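Local coordinates for protein isomaltose glucohydrolase (Kribbella flavida, PDB 5Z3E) that hydrolyses the alpha-1,6-glucosidic linkage of isomaltose from the non-reducing end, releasing beta-D-glucose and D-glucose, at residues L104-R108 with G177-D183; L216-T221 with T234-A238; P269-P274 with L322-N326. The protein carries 1 engineered substitution. All blocks are in the same frame, centred on the assembly; numbering follows the deposited sequence.

Interaction 1 (L104-R108 with G177-D183); sequences LRRRR and GIDVAVD
Arg108 reaches across to Asp183 and forms a salt bridge, its NH2 lying 2.8 Å from Asp183 OD2. The N-H points almost straight at the oxygen (163°) and close to the guanidinium plane, meeting the anti lone pair of OD2, while carboxylate and guanidinium planes are turned 60° apart. A water accepts a weak bond from Arg108 NH1 and donates to Asp183 OD2 at 2.6 Å, adding a second, bridged link. Val180 CG2 lies over one face of the guanidinium, 3.6 Å from Arg108 NH1, and also touches the backbone, 3.5 Å from Leu104 O. Bends at chi2 and chi3 fold the arginine chain over this methyl and bring its head to the acid. Deeper in, Leu104 CD1 packs 4.1 Å from Ala181 CB, and Arg105 CG lies 3.7 Å from Gly177 N. A type I turn from Arg105 to Arg108 links helix 90-105 to helix 108-119 and puts Arg108 at the start of the latter, and Asp112 gives its NH2 a second carboxylate. Tyr153 and Trp156 of helix 151-167 back Leu104. Cutting Arg108 back to an alanine is likely to leave Asp183 without its partner across the contact, break the water bridge and uncover Val180 CG2. The contact thus joins a buried apolar seam between the inter-helix turn and helix 175-188 to a charged, partly exposed margin.

Interaction 2 (L216-T221 with T234-A238); sequences LVAVGT and TLQVA
Leu216 and Thr234 bring the backbones closest, their CA atoms 5.1 Å apart, where the end of helix 206-220 meets the start of helix 231-248. The two short segments run nearly antiparallel, at 151°, with axes 8.5 Å apart, as in a helical hairpin. Gly220 makes this closeness possible: its CA sits 3.1 Å from Thr234 OG1, and a side chain there would clash with that hydroxyl and with Leu235 CD2. Leu235 lays its two methyls along the glycine, CD1 3.7 Å from Gly220 O, while CD2 also meets the backbone of Val217. On the inner side Leu216 CD1 touches Val237 CG1 at 3.6 Å, and the side chains of Val219 and Thr234 cross at about a right angle, CG2 to CG2 3.8 Å. Val217 CG2 meets Ala238 CB at 3.6 Å although Val217 sets off away from the second helix. With chi1 at 64°, Thr234 turns OG1 back toward its own helix and leaves CG2 for the valine. Each hydroxyl bonds to a backbone carbonyl on its own side of the contact, Thr234 to Ser231 O and Thr221 OG1, just past the helix end, to Val217 O at 2.8 Å. With no hydrogen bond across, close-fitting methyl and backbone surfaces hold the hairpin together.

Interaction 3 (P269-P274 with L322-N326); sequences PACVVP and LLGWN
Trp325 turns one face of its indole to the loop 269-274: Val273 CG1 stands over the five-membered ring in a CH-pi contact, 3.6 Å from its centroid, and Pro274 CD makes a second, off-centre CH-pi contact over the six-membered ring. The contact fastens a loop to helix 317-329 in the helical catalytic fold of glycoside hydrolase family 15, an (alpha/alpha)6 barrel. Pro274, whose ring follows a cis peptide bond, also brings CG to 3.7 Å from Trp325 CH2. With CG anti to the backbone N (chi1 -178°), the indole extends from its helix to the valine; Met387 and Ile390 of helix 382-394 and Trp158 of helix 151-167 also touch the indole. The other flat group, the Asn326 amide, pairs with the backbone of Val273 at both ends. Its OD1 accepts from Val273 N at 3.0 Å and its ND2 donates to Val273 O at 2.9 Å, each bond on a lone pair in the carbonyl plane. This double grip fixes the rotation of the amide, gives the buried Asn326 side chain partners for both its ends and ties down the Val273 backbone. Nearby, Ala270 CB lies 3.8 Å from Leu322 CD1, and Pro269 packs against Leu322 and Leu323. Asn326 ND2 gives another bond to Leu322 O at 3.0 Å, nearly straight at 170°, approaching from the carbonyl face opposite to Asn326 N.

In the fold
The three contacts follow one another along the chain, each opening after the last has closed, so none nests or crosses. Interaction 1 closes a 68-residue loop that includes helices 108-119 and 151-167, bringing the end of helix 90-105 to helix 175-188. Interaction 2 closes a short 12-residue connection between two successive helices. The two touch: Val182, on helix 175-188, packs against Val219 and Thr234, so the apolar sides of the two contacts meet. Interaction 3 closes a 47-residue loop with helix 283-296 inside it; it lies across the chain's centre from interaction 1, centres about 27 Å apart. Helix 151-167 has side chains beside all three, linking their surroundings.

Interaction 1 (L104-R108 with G177-D183)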
ATOM      1  N   LEU A 104      -7.095   6.395  15.177  1.00  6.85           N
ATOM      2  CA  LEU A 104      -8.032   7.225  14.443  1.00  6.92           C
ATOM      3  C   LEU A 104      -9.138   7.787  15.324  1.00  6.65           C
ATOM      4  O   LEU A 104      -9.509   8.952  15.163  1.00  6.82           O
ATOM      5  CB  LEU A 104      -8.638   6.449  13.259  1.00  8.28           C
ATOM      6  CG  LEU A 104      -7.644   6.142  12.152  1.00 12.21           C
ATOM      7  CD1 LEU A 104      -8.332   5.302  11.108  1.00 13.96           C
ATOM      8  CD2 LEU A 104      -7.038   7.390  11.607  1.00 27.02           C
ATOM      9  N   ARG A 105      -9.673   6.998  16.263  1.00  6.51           N
ATOM     10  CA  ARG A 105     -10.689   7.555  17.138  1.00  6.42           C
ATOM     11  C   ARG A 105     -10.124   8.749  17.910  1.00  6.72           C
ATOM     12  O   ARG A 105     -10.829   9.718  18.172  1.00  7.21           O
ATOM     13  CB  ARG A 105     -11.255   6.516  18.100  1.00  6.56           C
ATOM     14  CG  ARG A 105     -12.015   5.366  17.435  1.00  6.35           C
ATOM     15  CD  ARG A 105     -12.736   4.530  18.470  1.00  6.97           C
ATOM     16  NE  ARG A 105     -13.040   3.189  17.976  1.00  6.67           N
ATOM     17  CZ  ARG A 105     -13.731   2.292  18.652  1.00  7.10           C
ATOM     18  NH1 ARG A 105     -14.319   2.604  19.795  1.00  7.69           N
ATOM     19  NH2 ARG A 105     -13.850   1.058  18.168  1.00  7.62           N
ATOM     20  N   ARG A 106      -8.842   8.691  18.283  1.00  6.76           N
ATOM     21  CA  ARG A 106      -8.210   9.810  18.957  1.00  7.10           C
ATOM     22  C   ARG A 106      -8.139  11.065  18.099  1.00  7.62           C
ATOM     23  O   ARG A 106      -7.938  12.150  18.659  1.00  8.83           O
ATOM     24  CB  ARG A 106      -6.830   9.416  19.483  1.00  7.54           C
ATOM     25  CG  ARG A 106      -6.895   8.608  20.755  1.00  7.79           C
ATOM     26  CD  ARG A 106      -5.647   7.784  21.026  1.00  8.31           C
ATOM     27  NE  ARG A 106      -4.475   8.644  21.107  1.00  8.50           N
ATOM     28  CZ  ARG A 106      -3.238   8.187  20.991  1.00  8.42           C
ATOM     29  NH1 ARG A 106      -3.005   6.901  20.814  1.00  8.79           N
ATOM     30  NH2 ARG A 106      -2.232   9.048  21.030  1.00  9.70           N
ATOM     31  N   ARG A 107      -8.264  10.931  16.780  1.00  7.35           N
ATOM     32  CA  ARG A 107      -8.271  12.037  15.837  1.00  7.61           C
ATOM     33  C   ARG A 107      -9.674  12.493  15.449  1.00  7.46           C
ATOM     34  O   ARG A 107      -9.816  13.320  14.554  1.00  8.17           O
ATOM     35  CB  ARG A 107      -7.463  11.675  14.589  1.00  8.25           C
ATOM     36  CG  ARG A 107      -6.037  11.238  14.849  1.00 10.25           C
ATOM     37  CD  ARG A 107      -5.211  12.224  15.600  1.00 12.85           C
ATOM     38  NE  ARG A 107      -3.868  11.720  15.817  1.00 11.72           N
ATOM     39  CZ  ARG A 107      -2.739  12.242  15.367  1.00 10.09           C
ATOM     40  NH1 ARG A 107      -1.590  11.638  15.639  1.00 10.72           N
ATOM     41  NH2 ARG A 107      -2.774  13.354  14.597  1.00 10.98           N
ATOM     42  N   ARG A 108     -10.714  12.001  16.136  1.00  7.79           N
ATOM     43  CA  ARG A 108     -12.077  12.414  15.824  1.00  8.06           C
ATOM     44  C   ARG A 108     -12.239  13.913  15.860  1.00  9.11           C
ATOM     45  O   ARG A 108     -12.875  14.502  14.992  1.00 10.39           O
ATOM     46  CB  ARG A 108     -13.016  11.744  16.828  1.00  8.94           C
ATOM     47  CG  ARG A 108     -14.470  12.115  16.730  1.00  9.20           C
ATOM     48  CD  ARG A 108     -15.192  11.393  15.593  1.00 10.18           C
ATOM     49  NE  ARG A 108     -15.044  12.077  14.342  1.00 10.00           N
ATOM     50  CZ  ARG A 108     -15.563  11.656  13.209  1.00  9.52           C
ATOM     51  NH1 ARG A 108     -15.989  10.424  13.067  1.00 10.39           N
ATOM     52  NH2 ARG A 108     -15.594  12.501  12.201  1.00 11.17           N
ATOM     53  N   GLY A 177     -13.410   4.105  14.286  1.00  6.53           N
ATOM     54  CA  GLY A 177     -12.212   4.495  13.555  1.00  6.74           C
ATOM     55  C   GLY A 177     -12.443   4.564  12.039  1.00  6.25           C
ATOM     56  O   GLY A 177     -11.991   5.501  11.385  1.00  6.62           O
ATOM     57  N   ILE A 178     -13.188   3.589  11.523  1.00  6.15           N
ATOM     58  CA  ILE A 178     -13.637   3.652  10.129  1.00  6.17           C
ATOM     59  C   ILE A 178     -14.337   4.975   9.849  1.00  6.13           C
ATOM     60  O   ILE A 178     -14.082   5.605   8.815  1.00  6.62           O
ATOM     61  CB  ILE A 178     -14.534   2.431   9.812  1.00  6.40           C
ATOM     62  CG1 ILE A 178     -13.677   1.153   9.742  1.00  7.15           C
ATOM     63  CG2 ILE A 178     -15.335   2.660   8.543  1.00  6.99           C
ATOM     64  CD1 ILE A 178     -14.474  -0.132   9.716  1.00  7.98           C
ATOM     65  N   ASP A 179     -15.225   5.408  10.743  1.00  6.17           N
ATOM     66  CA  ASP A 179     -15.970   6.636  10.523  1.00  6.47           C
ATOM     67  C   ASP A 179     -15.041   7.835  10.396  1.00  6.29           C
ATOM     68  O   ASP A 179     -15.291   8.732   9.570  1.00  6.97           O
ATOM     69  CB  ASP A 179     -16.950   6.882  11.668  1.00  6.85           C
ATOM     70  CG  ASP A 179     -18.174   5.975  11.670  1.00  7.17           C
ATOM     71  OD1 ASP A 179     -18.482   5.351  10.642  1.00  7.73           O
ATOM     72  OD2 ASP A 179     -18.865   5.944  12.730  1.00  8.75           O
ATOM     73  N   VAL A 180     -13.996   7.907  11.219  1.00  6.52           N
ATOM     74  CA  VAL A 180     -13.039   9.003  11.121  1.00  6.68           C
ATOM     75  C   VAL A 180     -12.362   8.993   9.743  1.00  6.37           C
ATOM     76  O   VAL A 180     -12.258  10.024   9.073  1.00  7.04           O
ATOM     77  CB  VAL A 180     -11.991   8.944  12.252  1.00  6.82           C
ATOM     78  CG1 VAL A 180     -10.922   9.992  12.068  1.00  7.94           C
ATOM     79  CG2 VAL A 180     -12.651   9.113  13.600  1.00  7.30           C
ATOM     80  N   ALA A 181     -11.876   7.817   9.328  1.00  6.48           N
ATOM     81  CA  ALA A 181     -11.194   7.715   8.044  1.00  6.57           C
ATOM     82  C   ALA A 181     -12.109   8.063   6.880  1.00  6.12           C
ATOM     83  O   ALA A 181     -11.684   8.750   5.939  1.00  6.59           O
ATOM     84  CB  ALA A 181     -10.617   6.318   7.879  1.00  7.10           C
ATOM     85  N   VAL A 182     -13.348   7.575   6.910  1.00  6.31           N
ATOM     86  CA  VAL A 182     -14.283   7.878   5.839  1.00  6.22           C
ATOM     87  C   VAL A 182     -14.554   9.368   5.772  1.00  6.32           C
ATOM     88  O   VAL A 182     -14.500   9.976   4.701  1.00  6.80           O
ATOM     89  CB  VAL A 182     -15.603   7.087   5.977  1.00  6.66           C
ATOM     90  CG1 VAL A 182     -16.633   7.605   5.001  1.00  7.54           C
ATOM     91  CG2 VAL A 182     -15.377   5.603   5.766  1.00  6.97           C
ATOM     92  N   ASP A 183     -14.873   9.986   6.906  1.00  6.67           N
ATOM     93  CA  ASP A 183     -15.170  11.419   6.891  1.00  7.37           C
ATOM     94  C   ASP A 183     -13.987  12.207   6.330  1.00  6.99           C
ATOM     95  O   ASP A 183     -14.165  13.165   5.576  1.00  7.76           O
ATOM     96  CB  ASP A 183     -15.513  11.910   8.295  1.00  7.97           C
ATOM     97  CG  ASP A 183     -16.907  11.515   8.771  1.00  9.10           C
ATOM     98  OD1 ASP A 183     -17.764  11.142   7.953  1.00 10.53           O
ATOM     99  OD2 ASP A 183     -17.136  11.681   9.997  1.00 11.06           O
TER
HETATM  100  O   HOH W   1     -18.550  10.111  11.586  1.00 14.42           O

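Interaction 2 (L216-T221 with T234-A238)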
ATOM      1  N   LEU A 216     -12.981   3.304  -0.236  1.00  6.18           N
ATOM      2  CA  LEU A 216     -14.357   3.775  -0.321  1.00  6.27           C
ATOM      3  C   LEU A 216     -15.288   2.731  -0.900  1.00  6.37           C
ATOM      4  O   LEU A 216     -16.406   2.550  -0.416  1.00  6.83           O
ATOM      5  CB  LEU A 216     -14.421   5.082  -1.103  1.00  6.80           C
ATOM      6  CG  LEU A 216     -13.748   6.287  -0.456  1.00  7.35           C
ATOM      7  CD1 LEU A 216     -13.888   7.494  -1.365  1.00  9.13           C
ATOM      8  CD2 LEU A 216     -14.282   6.585   0.935  1.00  8.91           C
ATOM      9  N   VAL A 217     -14.859   2.024  -1.953  1.00  6.47           N
ATOM     10  CA  VAL A 217     -15.690   0.968  -2.502  1.00  6.68           C
ATOM     11  C   VAL A 217     -15.825  -0.163  -1.480  1.00  6.61           C
ATOM     12  O   VAL A 217     -16.913  -0.748  -1.354  1.00  7.11           O
ATOM     13  CB  VAL A 217     -15.171   0.479  -3.863  1.00  7.12           C
ATOM     14  CG1 VAL A 217     -15.911  -0.753  -4.335  1.00  8.40           C
ATOM     15  CG2 VAL A 217     -15.287   1.584  -4.893  1.00  7.59           C
ATOM     16  N   ALA A 218     -14.760  -0.472  -0.747  1.00  6.48           N
ATOM     17  CA  ALA A 218     -14.842  -1.533   0.244  1.00  6.98           C
ATOM     18  C   ALA A 218     -15.930  -1.218   1.271  1.00  6.65           C
ATOM     19  O   ALA A 218     -16.758  -2.082   1.579  1.00  7.53           O
ATOM     20  CB  ALA A 218     -13.500  -1.743   0.910  1.00  7.51           C
ATOM     21  N   VAL A 219     -15.954  -0.014   1.829  1.00  6.63           N
ATOM     22  CA  VAL A 219     -16.980   0.278   2.824  1.00  6.63           C
ATOM     23  C   VAL A 219     -18.346   0.488   2.199  1.00  6.91           C
ATOM     24  O   VAL A 219     -19.357   0.105   2.802  1.00  7.60           O
ATOM     25  CB  VAL A 219     -16.607   1.481   3.748  1.00  6.92           C
ATOM     26  CG1 VAL A 219     -15.394   1.150   4.590  1.00  7.71           C
ATOM     27  CG2 VAL A 219     -16.412   2.782   2.995  1.00  7.25           C
ATOM     28  N   GLY A 220     -18.423   1.067   1.003  1.00  6.85           N
ATOM     29  CA  GLY A 220     -19.695   1.351   0.380  1.00  7.28           C
ATOM     30  C   GLY A 220     -20.430   0.147  -0.158  1.00  7.64           C
ATOM     31  O   GLY A 220     -21.630   0.217  -0.428  1.00  8.82           O
ATOM     32  N   THR A 221     -19.727  -0.983  -0.312  1.00  7.51           N
ATOM     33  CA  THR A 221     -20.318  -2.240  -0.768  1.00  7.86           C
ATOM     34  C   THR A 221     -20.358  -3.284   0.332  1.00  8.47           C
ATOM     35  O   THR A 221     -20.684  -4.423   0.088  1.00 10.83           O
ATOM     36  CB  THR A 221     -19.596  -2.799  -1.988  1.00  8.23           C
ATOM     37  OG1 THR A 221     -18.257  -3.167  -1.643  1.00  8.75           O
ATOM     38  CG2 THR A 221     -19.608  -1.857  -3.157  1.00  9.07           C
ATOM     39  N   THR A 234     -19.888   7.269  -0.162  1.00  6.82           N
ATOM     40  CA  THR A 234     -18.630   6.611  -0.489  1.00  6.51           C
ATOM     41  C   THR A 234     -18.602   6.138  -1.937  1.00  6.71           C
ATOM     42  O   THR A 234     -17.582   6.269  -2.611  1.00  7.28           O
ATOM     43  CB  THR A 234     -18.298   5.490   0.487  1.00  6.62           C
ATOM     44  OG1 THR A 234     -19.239   4.433   0.433  1.00  7.59           O
ATOM     45  CG2 THR A 234     -18.099   6.029   1.894  1.00  7.36           C
ATOM     46  N   LEU A 235     -19.710   5.573  -2.424  1.00  6.75           N
ATOM     47  CA  LEU A 235     -19.733   5.108  -3.810  1.00  6.73           C
ATOM     48  C   LEU A 235     -19.812   6.264  -4.801  1.00  6.69           C
ATOM     49  O   LEU A 235     -19.280   6.163  -5.911  1.00  7.03           O
ATOM     50  CB  LEU A 235     -20.818   4.080  -4.054  1.00  7.57           C
ATOM     51  CG  LEU A 235     -20.673   2.789  -3.255  1.00  8.52           C
ATOM     52  CD1 LEU A 235     -21.642   1.752  -3.763  1.00 10.52           C
ATOM     53  CD2 LEU A 235     -19.236   2.242  -3.281  1.00  9.86           C
ATOM     54  N   GLN A 236     -20.479   7.355  -4.428  1.00  7.08           N
ATOM     55  CA  GLN A 236     -20.542   8.508  -5.311  1.00  7.46           C
ATOM     56  C   GLN A 236     -19.153   9.145  -5.461  1.00  7.18           C
ATOM     57  O   GLN A 236     -18.749   9.502  -6.565  1.00  7.57           O
ATOM     58  CB  GLN A 236     -21.573   9.504  -4.835  1.00  8.28           C
ATOM     59  CG  GLN A 236     -21.970  10.466  -5.962  1.00  9.34           C
ATOM     60  CD  GLN A 236     -22.879   9.826  -7.022  1.00  9.37           C
ATOM     61  OE1 GLN A 236     -23.910   9.261  -6.679  1.00 11.12           O
ATOM     62  NE2 GLN A 236     -22.523   9.867  -8.284  1.00 10.50           N
ATOM     63  N   VAL A 237     -18.419   9.275  -4.351  1.00  7.08           N
ATOM     64  CA  VAL A 237     -17.062   9.812  -4.417  1.00  7.16           C
ATOM     65  C   VAL A 237     -16.151   8.843  -5.167  1.00  6.79           C
ATOM     66  O   VAL A 237     -15.326   9.286  -5.970  1.00  7.10           O
ATOM     67  CB  VAL A 237     -16.530  10.184  -3.028  1.00  7.67           C
ATOM     68  CG1 VAL A 237     -15.029  10.417  -3.054  1.00  8.36           C
ATOM     69  CG2 VAL A 237     -17.261  11.405  -2.520  1.00  9.08           C
ATOM     70  N   ALA A 238     -16.290   7.536  -4.954  1.00  6.58           N
ATOM     71  CA  ALA A 238     -15.494   6.599  -5.731  1.00  6.87           C
ATOM     72  C   ALA A 238     -15.731   6.819  -7.233  1.00  6.63           C
ATOM     73  O   ALA A 238     -14.791   6.773  -8.033  1.00  6.91           O
ATOM     74  CB  ALA A 238     -15.760   5.175  -5.312  1.00  6.97           C
TER

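Interaction 3 (P269-P274 with L322-N326)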
ATOM      1  N   PRO A 269      -0.181  -0.816 -10.849  1.00  8.91           N
ATOM      2  CA  PRO A 269      -1.021  -2.018 -10.887  1.00  9.41           C
ATOM      3  C   PRO A 269      -1.953  -2.136  -9.678  1.00  8.63           C
ATOM      4  O   PRO A 269      -2.973  -2.815  -9.780  1.00  9.03           O
ATOM      5  CB  PRO A 269       0.003  -3.153 -10.974  1.00 10.31           C
ATOM      6  CG  PRO A 269       1.179  -2.510 -11.699  1.00 10.20           C
ATOM      7  CD  PRO A 269       1.241  -1.135 -11.068  1.00  9.59           C
ATOM      8  N   ALA A 270      -1.628  -1.520  -8.536  1.00  8.66           N
ATOM      9  CA  ALA A 270      -2.528  -1.563  -7.386  1.00  8.59           C
ATOM     10  C   ALA A 270      -3.900  -0.988  -7.708  1.00  8.51           C
ATOM     11  O   ALA A 270      -4.887  -1.322  -7.060  1.00  8.83           O
ATOM     12  CB  ALA A 270      -1.927  -0.825  -6.223  1.00  9.08           C
ATOM     13  N   CYS A 271      -3.970  -0.085  -8.693  1.00  8.78           N
ATOM     14  CA  CYS A 271      -5.227   0.486  -9.131  1.00  9.11           C
ATOM     15  C   CYS A 271      -6.149  -0.525  -9.809  1.00  9.24           C
ATOM     16  O   CYS A 271      -7.344  -0.250  -9.978  1.00 10.86           O
ATOM     17  CB  CYS A 271      -4.952   1.608 -10.110  1.00 10.53           C
ATOM     18  SG  CYS A 271      -4.089   3.002  -9.386  1.00 13.55           S
ATOM     19  N   VAL A 272      -5.584  -1.661 -10.220  1.00  9.05           N
ATOM     20  CA  VAL A 272      -6.354  -2.764 -10.777  1.00  9.08           C
ATOM     21  C   VAL A 272      -6.689  -3.689  -9.614  1.00  8.28           C
ATOM     22  O   VAL A 272      -7.809  -3.636  -9.080  1.00  9.11           O
ATOM     23  CB  VAL A 272      -5.589  -3.447 -11.942  1.00  9.38           C
ATOM     24  CG1 VAL A 272      -6.445  -4.538 -12.535  1.00 10.19           C
ATOM     25  CG2 VAL A 272      -5.187  -2.433 -12.991  1.00 10.51           C
ATOM     26  N   VAL A 273      -5.724  -4.480  -9.165  1.00  8.42           N
ATOM     27  CA  VAL A 273      -5.862  -5.277  -7.951  1.00  8.73           C
ATOM     28  C   VAL A 273      -4.877  -4.740  -6.919  1.00  7.83           C
ATOM     29  O   VAL A 273      -3.679  -4.640  -7.197  1.00  8.44           O
ATOM     30  CB  VAL A 273      -5.569  -6.764  -8.247  1.00 11.24           C
ATOM     31  CG1 VAL A 273      -5.612  -7.596  -7.002  1.00 12.33           C
ATOM     32  CG2 VAL A 273      -6.515  -7.286  -9.305  1.00 13.05           C
ATOM     33  N   PRO A 274      -5.335  -4.369  -5.715  1.00  7.81           N
ATOM     34  CA  PRO A 274      -6.659  -4.655  -5.145  1.00  8.28           C
ATOM     35  C   PRO A 274      -7.661  -3.521  -5.240  1.00  8.11           C
ATOM     36  O   PRO A 274      -8.796  -3.707  -4.821  1.00  9.63           O
ATOM     37  CB  PRO A 274      -6.333  -4.919  -3.677  1.00  9.06           C
ATOM     38  CG  PRO A 274      -5.208  -3.961  -3.389  1.00  8.87           C
ATOM     39  CD  PRO A 274      -4.369  -3.981  -4.658  1.00  8.68           C
ATOM     40  N   LEU A 322       3.446  -6.842  -6.232  1.00  9.05           N
ATOM     41  CA  LEU A 322       2.229  -6.208  -6.714  1.00  8.98           C
ATOM     42  C   LEU A 322       1.950  -6.554  -8.176  1.00  8.83           C
ATOM     43  O   LEU A 322       0.813  -6.855  -8.558  1.00  9.17           O
ATOM     44  CB  LEU A 322       2.371  -4.695  -6.525  1.00  9.38           C
ATOM     45  CG  LEU A 322       1.210  -3.859  -6.984  1.00 10.17           C
ATOM     46  CD1 LEU A 322      -0.060  -4.171  -6.217  1.00 10.48           C
ATOM     47  CD2 LEU A 322       1.590  -2.391  -6.848  1.00 10.72           C
ATOM     48  N   LEU A 323       2.989  -6.485  -9.013  1.00  8.79           N
ATOM     49  CA  LEU A 323       2.815  -6.849 -10.412  1.00  8.90           C
ATOM     50  C   LEU A 323       2.457  -8.330 -10.520  1.00  8.75           C
ATOM     51  O   LEU A 323       1.546  -8.696 -11.272  1.00  9.34           O
ATOM     52  CB  LEU A 323       4.046  -6.483 -11.243  1.00  9.36           C
ATOM     53  CG  LEU A 323       3.911  -6.756 -12.737  1.00 10.08           C
ATOM     54  CD1 LEU A 323       2.715  -6.057 -13.373  1.00 11.98           C
ATOM     55  CD2 LEU A 323       5.194  -6.348 -13.453  1.00 11.83           C
ATOM     56  N   GLY A 324       3.153  -9.187  -9.771  1.00  9.16           N
ATOM     57  CA  GLY A 324       2.829 -10.594  -9.802  1.00  9.58           C
ATOM     58  C   GLY A 324       1.385 -10.892  -9.407  1.00  9.20           C
ATOM     59  O   GLY A 324       0.725 -11.738 -10.013  1.00  9.90           O
ATOM     60  N   TRP A 325       0.901 -10.203  -8.367  1.00  8.95           N
ATOM     61  CA  TRP A 325      -0.479 -10.362  -7.895  1.00  9.02           C
ATOM     62  C   TRP A 325      -1.438 -10.015  -9.026  1.00  8.89           C
ATOM     63  O   TRP A 325      -2.405 -10.707  -9.300  1.00  9.55           O
ATOM     64  CB  TRP A 325      -0.635  -9.450  -6.692  1.00  9.34           C
ATOM     65  CG  TRP A 325      -1.959  -9.441  -5.976  1.00  9.49           C
ATOM     66  CD1 TRP A 325      -3.061 -10.230  -6.148  1.00 10.27           C
ATOM     67  CD2 TRP A 325      -2.259  -8.566  -4.892  1.00  9.01           C
ATOM     68  NE1 TRP A 325      -4.021  -9.880  -5.227  1.00 10.50           N
ATOM     69  CE2 TRP A 325      -3.555  -8.868  -4.450  1.00  9.64           C
ATOM     70  CE3 TRP A 325      -1.552  -7.548  -4.255  1.00  8.97           C
ATOM     71  CZ2 TRP A 325      -4.160  -8.179  -3.380  1.00 10.07           C
ATOM     72  CZ3 TRP A 325      -2.138  -6.878  -3.218  1.00  9.89           C
ATOM     73  CH2 TRP A 325      -3.419  -7.188  -2.787  1.00 10.09           C
ATOM     74  N   ASN A 326      -1.143  -8.895  -9.701  1.00  8.67           N
ATOM     75  CA  ASN A 326      -1.953  -8.445 -10.815  1.00  8.62           C
ATOM     76  C   ASN A 326      -1.909  -9.412 -12.011  1.00  9.19           C
ATOM     77  O   ASN A 326      -2.940  -9.634 -12.659  1.00  9.97           O
ATOM     78  CB  ASN A 326      -1.568  -7.029 -11.192  1.00  8.65           C
ATOM     79  CG  ASN A 326      -2.369  -6.057 -10.370  1.00  8.38           C
ATOM     80  OD1 ASN A 326      -3.502  -5.743 -10.753  1.00  9.03           O
ATOM     81  ND2 ASN A 326      -1.863  -5.681  -9.205  1.00  8.57           N
TER